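Cell division control protein 73 (Saccharomyces cerevisiae, PDB 3V46) serves as a subunit of the PAF1 complex in RNA polymerase II transcription, its C-terminal Ras-like domain, which binds no GTP, promoting association of the complex with chromatin. Local coordinates at residues Val50-Glu58 with Arg69-Arg77; Val89-Phe100 with Leu111-Phe120. All blocks are in the same frame, centred on the assembly; numbering follows the deposited sequence.

Contact 1 of 2, residues Val50-Glu58 with Arg69-Arg77; sequences VPNGLVNIE and RFIIVDNTR
The antiparallel beta hairpin at the edge of the Ras-like sheet brings Leu-54 to Glu-58 alongside Arg-69 to Val-73. Val-55 and Ile-72 form one hydrogen-bonded pair, with Val-55 N to Ile-72 O and Ile-72 N to Val-55 O both at 2.9 Å; Ile-57 and Phe-70 form the next. Beyond the strands, Asp-74 N still reaches Gly-53 O, and a type I turn from Val-50 to Gly-53 is closed by Gly-53 N to Val-50 O, 2.8 Å.

On the face that carries Val-55, Ile-57, Phe-70 and Ile-72, the CD1 methyls of Ile-57 and Ile-72 meet at 3.5 Å, while Val-55 CG2 lies against Ile-72 CB. Helices 32-38 and 149-166 pack on this side, the first on Val-55 and Ile-57, the second on Ile-57 and Phe-70. On the other face, with CG anti to the backbone N (chi1 171°) and chi2 at -69°, Leu-54 reaches toward strand 69-73 and puts CD2 between Ile-71 CG2 and Val-73 CG1, 3.2 Å from each, a tight fit.

At the open end, Asn-75 ND2 donates almost straight to Asp-74 OD1 (2.9 Å) within its own amide plane, and Asn-75 OD1 takes Arg-77 N in an Asx turn while lying over the centre of the Arg-77 guanidinium. A water joins Asn-52 O to Asn-75 ND2. At the other end, toward the connecting loop, extended Glu-58 and Arg-69 run side by side in a salt bridge: Arg-69 NE meets Glu-58 OE1 at 2.7 Å from above the carboxylate plane, and a water links Glu-58 OE2 to Arg-69 NH2.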
loop_
_atom_site.group_PDB
_atom_site.type_symbol
_atom_site.label_atom_id
_atom_site.label_comp_id
_atom_site.label_asym_id
_atom_site.label_seq_id
_atom_site.Cartn_x
_atom_site.Cartn_y
_atom_site.Cartn_z
ATOM N N VAL A 50 -7.249 -9.968 10.646
ATOM C CA VAL A 50 -5.944 -9.830 11.274
ATOM C C VAL A 50 -6.155 -8.971 12.526
ATOM O O VAL A 50 -6.177 -7.757 12.448
ATOM C CB VAL A 50 -4.951 -9.151 10.298
ATOM C CG1 VAL A 50 -3.547 -9.091 10.887
ATOM C CG2 VAL A 50 -4.931 -9.883 8.962
ATOM N N PRO A 51 -6.362 -9.611 13.688
ATOM C CA PRO A 51 -6.763 -8.902 14.913
ATOM C C PRO A 51 -5.995 -7.610 15.237
ATOM O O PRO A 51 -6.626 -6.615 15.606
ATOM C CB PRO A 51 -6.535 -9.955 15.999
ATOM C CG PRO A 51 -6.814 -11.243 15.307
ATOM C CD PRO A 51 -6.322 -11.070 13.891
ATOM N N ASN A 52 -4.672 -7.618 15.112
ATOM C CA ASN A 52 -3.873 -6.438 15.445
ATOM C C ASN A 52 -3.669 -5.474 14.262
ATOM O O ASN A 52 -3.046 -4.423 14.401
ATOM C CB ASN A 52 -2.512 -6.858 16.004
ATOM C CG ASN A 52 -1.733 -7.766 15.059
ATOM O OD1 ASN A 52 -2.213 -8.145 13.986
ATOM N ND2 ASN A 52 -0.510 -8.113 15.459
ATOM N N GLY A 53 -4.189 -5.839 13.104
ATOM C CA GLY A 53 -4.095 -4.981 11.931
ATOM C C GLY A 53 -2.698 -4.852 11.357
ATOM O O GLY A 53 -2.410 -3.916 10.619
ATOM N N LEU A 54 -1.825 -5.793 11.687
ATOM C CA LEU A 54 -0.436 -5.712 11.279
ATOM C C LEU A 54 -0.002 -6.993 10.597
ATOM O O LEU A 54 -0.219 -8.094 11.122
ATOM C CB LEU A 54 0.449 -5.462 12.509
ATOM C CG LEU A 54 1.974 -5.539 12.339
ATOM C CD1 LEU A 54 2.464 -6.953 12.065
ATOM C CD2 LEU A 54 2.438 -4.612 11.266
ATOM N N VAL A 55 0.619 -6.853 9.431
ATOM C CA VAL A 55 1.311 -7.963 8.811
ATOM C C VAL A 55 2.722 -7.576 8.405
ATOM O O VAL A 55 3.043 -6.412 8.204
ATOM C CB VAL A 55 0.567 -8.539 7.603
ATOM C CG1 VAL A 55 -0.830 -8.974 8.004
ATOM C CG2 VAL A 55 0.517 -7.545 6.489
ATOM N N ASN A 56 3.581 -8.577 8.327
ATOM C CA ASN A 56 4.945 -8.369 7.914
ATOM C C ASN A 56 5.199 -9.094 6.609
ATOM O O ASN A 56 4.707 -10.203 6.406
ATOM C CB ASN A 56 5.893 -8.904 8.986
ATOM C CG ASN A 56 5.686 -8.235 10.319
ATOM O OD1 ASN A 56 6.206 -7.148 10.568
ATOM N ND2 ASN A 56 4.906 -8.872 11.183
ATOM N N ILE A 57 5.965 -8.459 5.728
ATOM C CA ILE A 57 6.382 -9.069 4.477
ATOM C C ILE A 57 7.845 -8.741 4.245
ATOM O O ILE A 57 8.244 -7.578 4.319
ATOM C CB ILE A 57 5.547 -8.543 3.278
ATOM C CG1 ILE A 57 4.094 -9.016 3.374
ATOM C CG2 ILE A 57 6.142 -9.015 1.958
ATOM C CD1 ILE A 57 3.225 -8.566 2.192
ATOM N N GLU A 58 8.651 -9.762 3.969
ATOM C CA GLU A 58 10.035 -9.547 3.608
ATOM C C GLU A 58 10.158 -9.694 2.096
ATOM O O GLU A 58 9.571 -10.604 1.498
ATOM C CB GLU A 58 10.935 -10.559 4.321
ATOM C CG GLU A 58 12.406 -10.366 4.038
ATOM C CD GLU A 58 13.317 -11.023 5.079
ATOM O OE1 GLU A 58 13.004 -11.019 6.286
ATOM O OE2 GLU A 58 14.351 -11.549 4.679
ATOM N N ARG A 69 12.283 -5.643 5.111
ATOM C CA ARG A 69 11.135 -6.127 5.852
ATOM C C ARG A 69 10.174 -4.978 6.028
ATOM O O ARG A 69 10.515 -3.950 6.614
ATOM C CB ARG A 69 11.547 -6.663 7.219
ATOM C CG ARG A 69 12.439 -7.899 7.172
ATOM C CD ARG A 69 12.731 -8.426 8.572
ATOM N NE ARG A 69 13.628 -9.573 8.531
ATOM C CZ ARG A 69 14.162 -10.148 9.605
ATOM N NH1 ARG A 69 13.891 -9.678 10.814
ATOM N NH2 ARG A 69 14.973 -11.192 9.469
ATOM N N PHE A 70 8.980 -5.148 5.479
ATOM C CA PHE A 70 7.917 -4.164 5.601
ATOM C C PHE A 70 6.991 -4.440 6.761
ATOM O O PHE A 70 6.613 -5.580 7.020
ATOM C CB PHE A 70 7.078 -4.120 4.319
ATOM C CG PHE A 70 7.844 -3.686 3.115
ATOM C CD1 PHE A 70 7.967 -2.340 2.802
ATOM C CD2 PHE A 70 8.448 -4.622 2.285
ATOM C CE1 PHE A 70 8.682 -1.931 1.688
ATOM C CE2 PHE A 70 9.157 -4.218 1.173
ATOM C CZ PHE A 70 9.276 -2.873 0.875
ATOM N N ILE A 71 6.620 -3.368 7.444
ATOM C CA ILE A 71 5.539 -3.391 8.407
ATOM C C ILE A 71 4.325 -2.818 7.693
ATOM O O ILE A 71 4.359 -1.688 7.224
ATOM C CB ILE A 71 5.892 -2.524 9.615
ATOM C CG1 ILE A 71 7.146 -3.082 10.305
ATOM C CG2 ILE A 71 4.730 -2.455 10.586
ATOM C CD1 ILE A 71 7.757 -2.126 11.287
ATOM N N ILE A 72 3.260 -3.600 7.601
ATOM C CA ILE A 72 2.066 -3.209 6.850
ATOM C C ILE A 72 0.916 -3.139 7.837
ATOM O O ILE A 72 0.566 -4.129 8.465
ATOM C CB ILE A 72 1.764 -4.220 5.740
ATOM C CG1 ILE A 72 3.003 -4.398 4.855
ATOM C CG2 ILE A 72 0.544 -3.767 4.923
ATOM C CD1 ILE A 72 2.851 -5.407 3.743
ATOM N N VAL A 73 0.364 -1.949 8.017
ATOM C CA VAL A 73 -0.600 -1.730 9.081
ATOM C C VAL A 73 -1.846 -1.052 8.572
ATOM O O VAL A 73 -1.777 -0.224 7.666
ATOM C CB VAL A 73 -0.007 -0.901 10.237
ATOM C CG1 VAL A 73 0.950 -1.739 11.042
ATOM C CG2 VAL A 73 0.681 0.366 9.729
ATOM N N ASP A 74 -2.980 -1.366 9.202
ATOM C CA ASP A 74 -4.270 -0.784 8.817
ATOM C C ASP A 74 -4.699 0.355 9.728
ATOM O O ASP A 74 -5.836 0.810 9.664
ATOM C CB ASP A 74 -5.371 -1.852 8.730
ATOM C CG ASP A 74 -5.823 -2.388 10.090
ATOM O OD1 ASP A 74 -5.325 -1.941 11.135
ATOM O OD2 ASP A 74 -6.711 -3.270 10.109
ATOM N N ASN A 75 -3.767 0.833 10.547
ATOM C CA ASN A 75 -4.049 1.839 11.557
ATOM C C ASN A 75 -2.757 2.570 11.904
ATOM O O ASN A 75 -1.688 2.203 11.437
ATOM C CB ASN A 75 -4.601 1.169 12.813
ATOM C CG ASN A 75 -3.566 0.298 13.491
ATOM O OD1 ASN A 75 -2.840 0.749 14.381
ATOM N ND2 ASN A 75 -3.449 -0.937 13.041
ATOM N N THR A 76 -2.844 3.600 12.727
ATOM C CA THR A 76 -1.655 4.377 13.065
ATOM C C THR A 76 -1.337 4.360 14.555
ATOM O O THR A 76 -0.687 5.277 15.059
ATOM C CB THR A 76 -1.782 5.841 12.593
ATOM O OG1 THR A 76 -2.937 6.439 13.185
ATOM C CG2 THR A 76 -1.899 5.916 11.072
ATOM N N ARG A 77 -1.778 3.318 15.257
ATOM C CA ARG A 77 -1.527 3.219 16.693
ATOM C C ARG A 77 -0.032 3.094 17.026
ATOM O O ARG A 77 0.402 3.497 18.101
ATOM C CB ARG A 77 -2.298 2.037 17.291
ATOM C CG ARG A 77 -3.814 2.145 17.137
ATOM C CD ARG A 77 -4.555 1.045 17.908
ATOM N NE ARG A 77 -4.207 -0.297 17.433
ATOM C CZ ARG A 77 -4.808 -0.913 16.416
ATOM N NH1 ARG A 77 -4.422 -2.128 16.049
ATOM N NH2 ARG A 77 -5.795 -0.313 15.763
HETATM O O HOH W 1 -7.577 -4.933 12.010
HETATM O O HOH W 2 -1.163 -2.622 14.220
HETATM O O HOH W 3 8.409 -7.039 8.879
HETATM O O HOH W 4 16.234 -10.798 6.764
#

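Contact 2 of 2, residues Val89-Phe100 with Leu111-Phe120; sequences VAIFTTGHTWQF and LFQRCKGYYF
With chi1 at 60°, Thr-93 points OG1 at the carbonyl O of Tyr-118 and leaves CG2 3.5 Å from Phe-112 CZ. Tyr-118 O takes two bonds, from Thr-93 N through the strand pairing and from Thr-93 OG1 through this torsion, each at 2.9 Å; the amide comes in nearly straight on the carbonyl, the hydroxyl from well outside its plane. Thr-93 OG1 also lies at the ring edge of Tyr-119. Ile-91, its chain extended past CG1 (chi2 173°), pushes CD1 tip to tip against Leu-111 CD1, 3.6 Å away. These contacts belong to the beta-alpha-beta crossover of the Ras-like fold, in which parallel strands 88-92 and 116-122 are neighbours and helix 108-114 packs over the Ile-91 face. There Phe-112 and Phe-100 form an offset edge-to-face pair, the edge being that of Phe-112, planes at 89°, while Leu-111 CD2 touches Phe-100 CD1. On the other face, Phe-92 clusters with two aromatic residues of strand 116-122: Tyr-118, whose CB sits over one face of Phe-92 and whose OH bonds Ser-159, and Phe-120, nearly parallel but slid aside, with Phe-92 CE2 and Phe-120 CE1 3.5 Å apart. Beside them a water bridges Thr-93 O and Phe-120 N.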
loop_
_atom_site.group_PDB
_atom_site.type_symbol
_atom_site.label_atom_id
_atom_site.label_comp_id
_atom_site.label_asym_id
_atom_site.label_seq_id
_atom_site.Cartn_x
_atom_site.Cartn_y
_atom_site.Cartn_z
ATOM N N VAL A 89 6.570 4.540 3.485
ATOM C CA VAL A 89 7.071 4.553 2.106
ATOM C C VAL A 89 5.964 4.365 1.074
ATOM O O VAL A 89 6.153 4.664 -0.102
ATOM C CB VAL A 89 8.169 3.485 1.877
ATOM C CG1 VAL A 89 9.378 3.764 2.756
ATOM C CG2 VAL A 89 7.641 2.086 2.125
ATOM N N ALA A 90 4.804 3.872 1.502
ATOM C CA ALA A 90 3.667 3.718 0.599
ATOM C C ALA A 90 2.384 3.771 1.386
ATOM O O ALA A 90 2.319 3.307 2.531
ATOM C CB ALA A 90 3.765 2.408 -0.173
ATOM N N ILE A 91 1.362 4.331 0.744
ATOM C CA ILE A 91 0.037 4.464 1.318
ATOM C C ILE A 91 -0.976 3.984 0.292
ATOM O O ILE A 91 -1.045 4.513 -0.826
ATOM C CB ILE A 91 -0.252 5.927 1.709
ATOM C CG1 ILE A 91 0.769 6.403 2.767
ATOM C CG2 ILE A 91 -1.680 6.079 2.239
ATOM C CD1 ILE A 91 0.681 7.856 3.102
ATOM N N PHE A 92 -1.742 2.957 0.660
ATOM C CA PHE A 92 -2.876 2.530 -0.134
ATOM C C PHE A 92 -4.070 3.352 0.299
ATOM O O PHE A 92 -4.339 3.477 1.497
ATOM C CB PHE A 92 -3.174 1.044 0.078
ATOM C CG PHE A 92 -2.177 0.112 -0.551
ATOM C CD1 PHE A 92 -0.824 0.377 -0.521
ATOM C CD2 PHE A 92 -2.595 -1.044 -1.159
ATOM C CE1 PHE A 92 0.087 -0.502 -1.098
ATOM C CE2 PHE A 92 -1.686 -1.922 -1.727
ATOM C CZ PHE A 92 -0.354 -1.658 -1.685
ATOM N N THR A 93 -4.811 3.889 -0.668
ATOM C CA THR A 93 -5.920 4.779 -0.356
ATOM C C THR A 93 -7.280 4.139 -0.586
ATOM O O THR A 93 -7.474 3.343 -1.507
ATOM C CB THR A 93 -5.859 6.063 -1.199
ATOM O OG1 THR A 93 -5.911 5.720 -2.588
ATOM C CG2 THR A 93 -4.590 6.824 -0.926
ATOM N N THR A 94 -8.219 4.516 0.272
ATOM C CA THR A 94 -9.575 3.996 0.237
ATOM C C THR A 94 -10.421 4.827 -0.690
ATOM O O THR A 94 -11.444 4.374 -1.176
ATOM C CB THR A 94 -10.237 4.086 1.625
ATOM O OG1 THR A 94 -10.289 5.457 2.032
ATOM C CG2 THR A 94 -9.450 3.279 2.647
ATOM N N GLY A 95 -9.995 6.065 -0.905
ATOM C CA GLY A 95 -10.794 7.020 -1.647
ATOM C C GLY A 95 -11.522 8.018 -0.763
ATOM O O GLY A 95 -12.176 8.911 -1.276
ATOM N N HIS A 96 -11.430 7.870 0.556
ATOM C CA HIS A 96 -12.033 8.842 1.476
ATOM C C HIS A 96 -10.974 9.832 1.920
ATOM O O HIS A 96 -9.918 9.428 2.396
ATOM C CB HIS A 96 -12.596 8.153 2.710
ATOM C CG HIS A 96 -13.718 7.213 2.414
ATOM N ND1 HIS A 96 -13.811 5.966 2.991
ATOM C CD2 HIS A 96 -14.800 7.338 1.607
ATOM C CE1 HIS A 96 -14.902 5.362 2.552
ATOM N NE2 HIS A 96 -15.512 6.167 1.706
ATOM N N THR A 97 -11.253 11.128 1.790
ATOM C CA THR A 97 -10.264 12.125 2.168
ATOM C C THR A 97 -10.030 12.116 3.680
ATOM O O THR A 97 -8.951 12.476 4.143
ATOM C CB THR A 97 -10.652 13.535 1.696
ATOM O OG1 THR A 97 -10.991 13.499 0.301
ATOM C CG2 THR A 97 -9.492 14.499 1.904
ATOM N N TRP A 98 -11.023 11.682 4.456
ATOM C CA TRP A 98 -10.851 11.621 5.907
ATOM C C TRP A 98 -9.815 10.570 6.317
ATOM O O TRP A 98 -9.403 10.524 7.481
ATOM C CB TRP A 98 -12.194 11.370 6.616
ATOM C CG TRP A 98 -12.094 11.218 8.125
ATOM C CD1 TRP A 98 -12.180 10.053 8.842
ATOM C CD2 TRP A 98 -11.894 12.264 9.090
ATOM N NE1 TRP A 98 -12.046 10.312 10.189
ATOM C CE2 TRP A 98 -11.870 11.658 10.368
ATOM C CE3 TRP A 98 -11.729 13.651 9.000
ATOM C CZ2 TRP A 98 -11.685 12.392 11.541
ATOM C CZ3 TRP A 98 -11.552 14.380 10.171
ATOM C CH2 TRP A 98 -11.530 13.748 11.422
ATOM N N GLN A 99 -9.378 9.744 5.365
ATOM C CA GLN A 99 -8.346 8.742 5.644
ATOM C C GLN A 99 -7.133 9.390 6.312
ATOM O O GLN A 99 -6.529 8.815 7.210
ATOM C CB GLN A 99 -7.894 8.004 4.363
ATOM C CG GLN A 99 -6.683 7.114 4.609
ATOM C CD GLN A 99 -6.202 6.337 3.388
ATOM O OE1 GLN A 99 -6.924 6.175 2.406
ATOM N NE2 GLN A 99 -4.986 5.818 3.467
ATOM N N PHE A 100 -6.786 10.596 5.879
ATOM C CA PHE A 100 -5.507 11.199 6.263
ATOM C C PHE A 100 -5.585 12.148 7.463
ATOM O O PHE A 100 -4.587 12.766 7.824
ATOM C CB PHE A 100 -4.912 11.933 5.054
ATOM C CG PHE A 100 -5.167 11.229 3.750
ATOM C CD1 PHE A 100 -4.604 9.989 3.499
ATOM C CD2 PHE A 100 -5.981 11.794 2.783
ATOM C CE1 PHE A 100 -4.853 9.326 2.320
ATOM C CE2 PHE A 100 -6.218 11.129 1.593
ATOM C CZ PHE A 100 -5.658 9.890 1.371
ATOM N N LEU A 111 0.933 15.150 1.447
ATOM C CA LEU A 111 1.188 13.752 1.744
ATOM C C LEU A 111 1.740 13.012 0.527
ATOM O O LEU A 111 2.728 12.290 0.637
ATOM C CB LEU A 111 -0.101 13.076 2.230
ATOM C CG LEU A 111 -0.012 11.589 2.554
ATOM C CD1 LEU A 111 0.943 11.355 3.712
ATOM C CD2 LEU A 111 -1.396 11.045 2.874
ATOM N N PHE A 112 1.105 13.172 -0.630
ATOM C CA PHE A 112 1.493 12.384 -1.801
ATOM C C PHE A 112 2.641 13.002 -2.588
ATOM O O PHE A 112 3.122 12.420 -3.561
ATOM C CB PHE A 112 0.277 12.097 -2.678
ATOM C CG PHE A 112 -0.745 11.234 -1.988
ATOM C CD1 PHE A 112 -0.363 10.055 -1.374
ATOM C CD2 PHE A 112 -2.073 11.622 -1.910
ATOM C CE1 PHE A 112 -1.286 9.278 -0.714
ATOM C CE2 PHE A 112 -2.995 10.849 -1.255
ATOM C CZ PHE A 112 -2.599 9.671 -0.652
ATOM N N GLN A 113 3.104 14.160 -2.134
ATOM C CA GLN A 113 4.330 14.731 -2.650
ATOM C C GLN A 113 5.532 14.045 -2.010
ATOM O O GLN A 113 6.614 14.007 -2.588
ATOM C CB GLN A 113 4.379 16.233 -2.381
ATOM C CG GLN A 113 3.705 17.066 -3.447
ATOM C CD GLN A 113 3.940 18.552 -3.259
ATOM O OE1 GLN A 113 3.196 19.227 -2.545
ATOM N NE2 GLN A 113 4.979 19.072 -3.906
ATOM N N ARG A 114 5.347 13.494 -0.815
ATOM C CA ARG A 114 6.476 12.920 -0.100
ATOM C C ARG A 114 6.330 11.441 0.256
ATOM O O ARG A 114 7.318 10.819 0.656
ATOM C CB ARG A 114 6.779 13.747 1.148
ATOM C CG ARG A 114 5.668 13.792 2.162
ATOM C CD ARG A 114 6.033 14.756 3.277
ATOM N NE ARG A 114 7.256 14.331 3.947
ATOM C CZ ARG A 114 8.155 15.150 4.486
ATOM N NH1 ARG A 114 7.986 16.466 4.450
ATOM N NH2 ARG A 114 9.227 14.642 5.070
ATOM N N CYS A 115 5.123 10.882 0.103
ATOM C CA CYS A 115 4.883 9.451 0.290
ATOM C C CYS A 115 4.190 8.941 -0.966
ATOM O O CYS A 115 3.277 9.578 -1.483
ATOM C CB CYS A 115 3.974 9.134 1.501
ATOM S SG CYS A 115 4.541 9.674 3.152
ATOM N N LYS A 116 4.609 7.781 -1.442
ATOM C CA LYS A 116 4.007 7.170 -2.613
ATOM C C LYS A 116 2.612 6.652 -2.302
ATOM O O LYS A 116 2.420 5.884 -1.366
ATOM C CB LYS A 116 4.900 6.031 -3.093
ATOM C CG LYS A 116 4.320 5.235 -4.215
ATOM C CD LYS A 116 4.598 5.891 -5.521
ATOM C CE LYS A 116 4.097 5.046 -6.672
ATOM N NZ LYS A 116 4.280 5.759 -7.949
ATOM N N GLY A 117 1.633 7.091 -3.083
ATOM C CA GLY A 117 0.266 6.639 -2.935
ATOM C C GLY A 117 -0.190 5.717 -4.057
ATOM O O GLY A 117 0.242 5.847 -5.209
ATOM N N TYR A 118 -1.076 4.792 -3.700
ATOM C CA TYR A 118 -1.689 3.855 -4.634
ATOM C C TYR A 118 -3.190 3.843 -4.416
ATOM O O TYR A 118 -3.663 4.004 -3.288
ATOM C CB TYR A 118 -1.168 2.427 -4.416
ATOM C CG TYR A 118 0.298 2.251 -4.708
ATOM C CD1 TYR A 118 1.248 2.434 -3.714
ATOM C CD2 TYR A 118 0.738 1.915 -5.976
ATOM C CE1 TYR A 118 2.575 2.277 -3.963
ATOM C CE2 TYR A 118 2.090 1.753 -6.239
ATOM C CZ TYR A 118 2.996 1.935 -5.220
ATOM O OH TYR A 118 4.342 1.787 -5.457
ATOM N N TYR A 119 -3.931 3.662 -5.503
ATOM C CA TYR A 119 -5.365 3.460 -5.446
ATOM C C TYR A 119 -5.699 2.246 -6.317
ATOM O O TYR A 119 -5.605 2.303 -7.535
ATOM C CB TYR A 119 -6.132 4.693 -5.941
ATOM C CG TYR A 119 -7.629 4.497 -5.928
ATOM C CD1 TYR A 119 -8.348 4.574 -4.742
ATOM C CD2 TYR A 119 -8.327 4.240 -7.099
ATOM C CE1 TYR A 119 -9.710 4.391 -4.713
ATOM C CE2 TYR A 119 -9.696 4.066 -7.086
ATOM C CZ TYR A 119 -10.381 4.137 -5.890
ATOM O OH TYR A 119 -11.742 3.973 -5.867
ATOM N N PHE A 120 -6.073 1.147 -5.681
ATOM C CA PHE A 120 -6.427 -0.079 -6.388
ATOM C C PHE A 120 -7.936 -0.160 -6.558
ATOM O O PHE A 120 -8.702 0.159 -5.637
ATOM C CB PHE A 120 -5.948 -1.315 -5.606
ATOM C CG PHE A 120 -4.478 -1.602 -5.743
ATOM C CD1 PHE A 120 -3.546 -0.911 -4.983
ATOM C CD2 PHE A 120 -4.032 -2.581 -6.617
ATOM C CE1 PHE A 120 -2.197 -1.192 -5.102
ATOM C CE2 PHE A 120 -2.688 -2.871 -6.731
ATOM C CZ PHE A 120 -1.770 -2.170 -5.983
HETATM O O HOH W 5 7.337 6.985 -0.419
HETATM O O HOH W 6 -6.115 1.293 -2.762
HETATM O O HOH W 7 -13.376 4.760 -3.152
#

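Overall arrangement
From the N terminus, the chain first lays down strand 16-18, later the middle of the sheet. Contact 1 then closes the hairpin of strands 54-59 and 68-73, and contact 2 closes the crossover from strand 88-92 through helix 108-114 to strand 116-122. The two loops follow in series, neither nesting nor crossing, with centres about 16 Å apart. Strand 16-18 lies between them, bonded through its backbone to Ile-71 and Val-73 on one side and to Ala-90 and Phe-92 on the other. Phe-70 of contact 1 also packs directly on Val-89 of contact 2. The C-terminal helix 149-166 spans both, touching Ile-57 and Phe-70 as well as Val-89 and Ala-90.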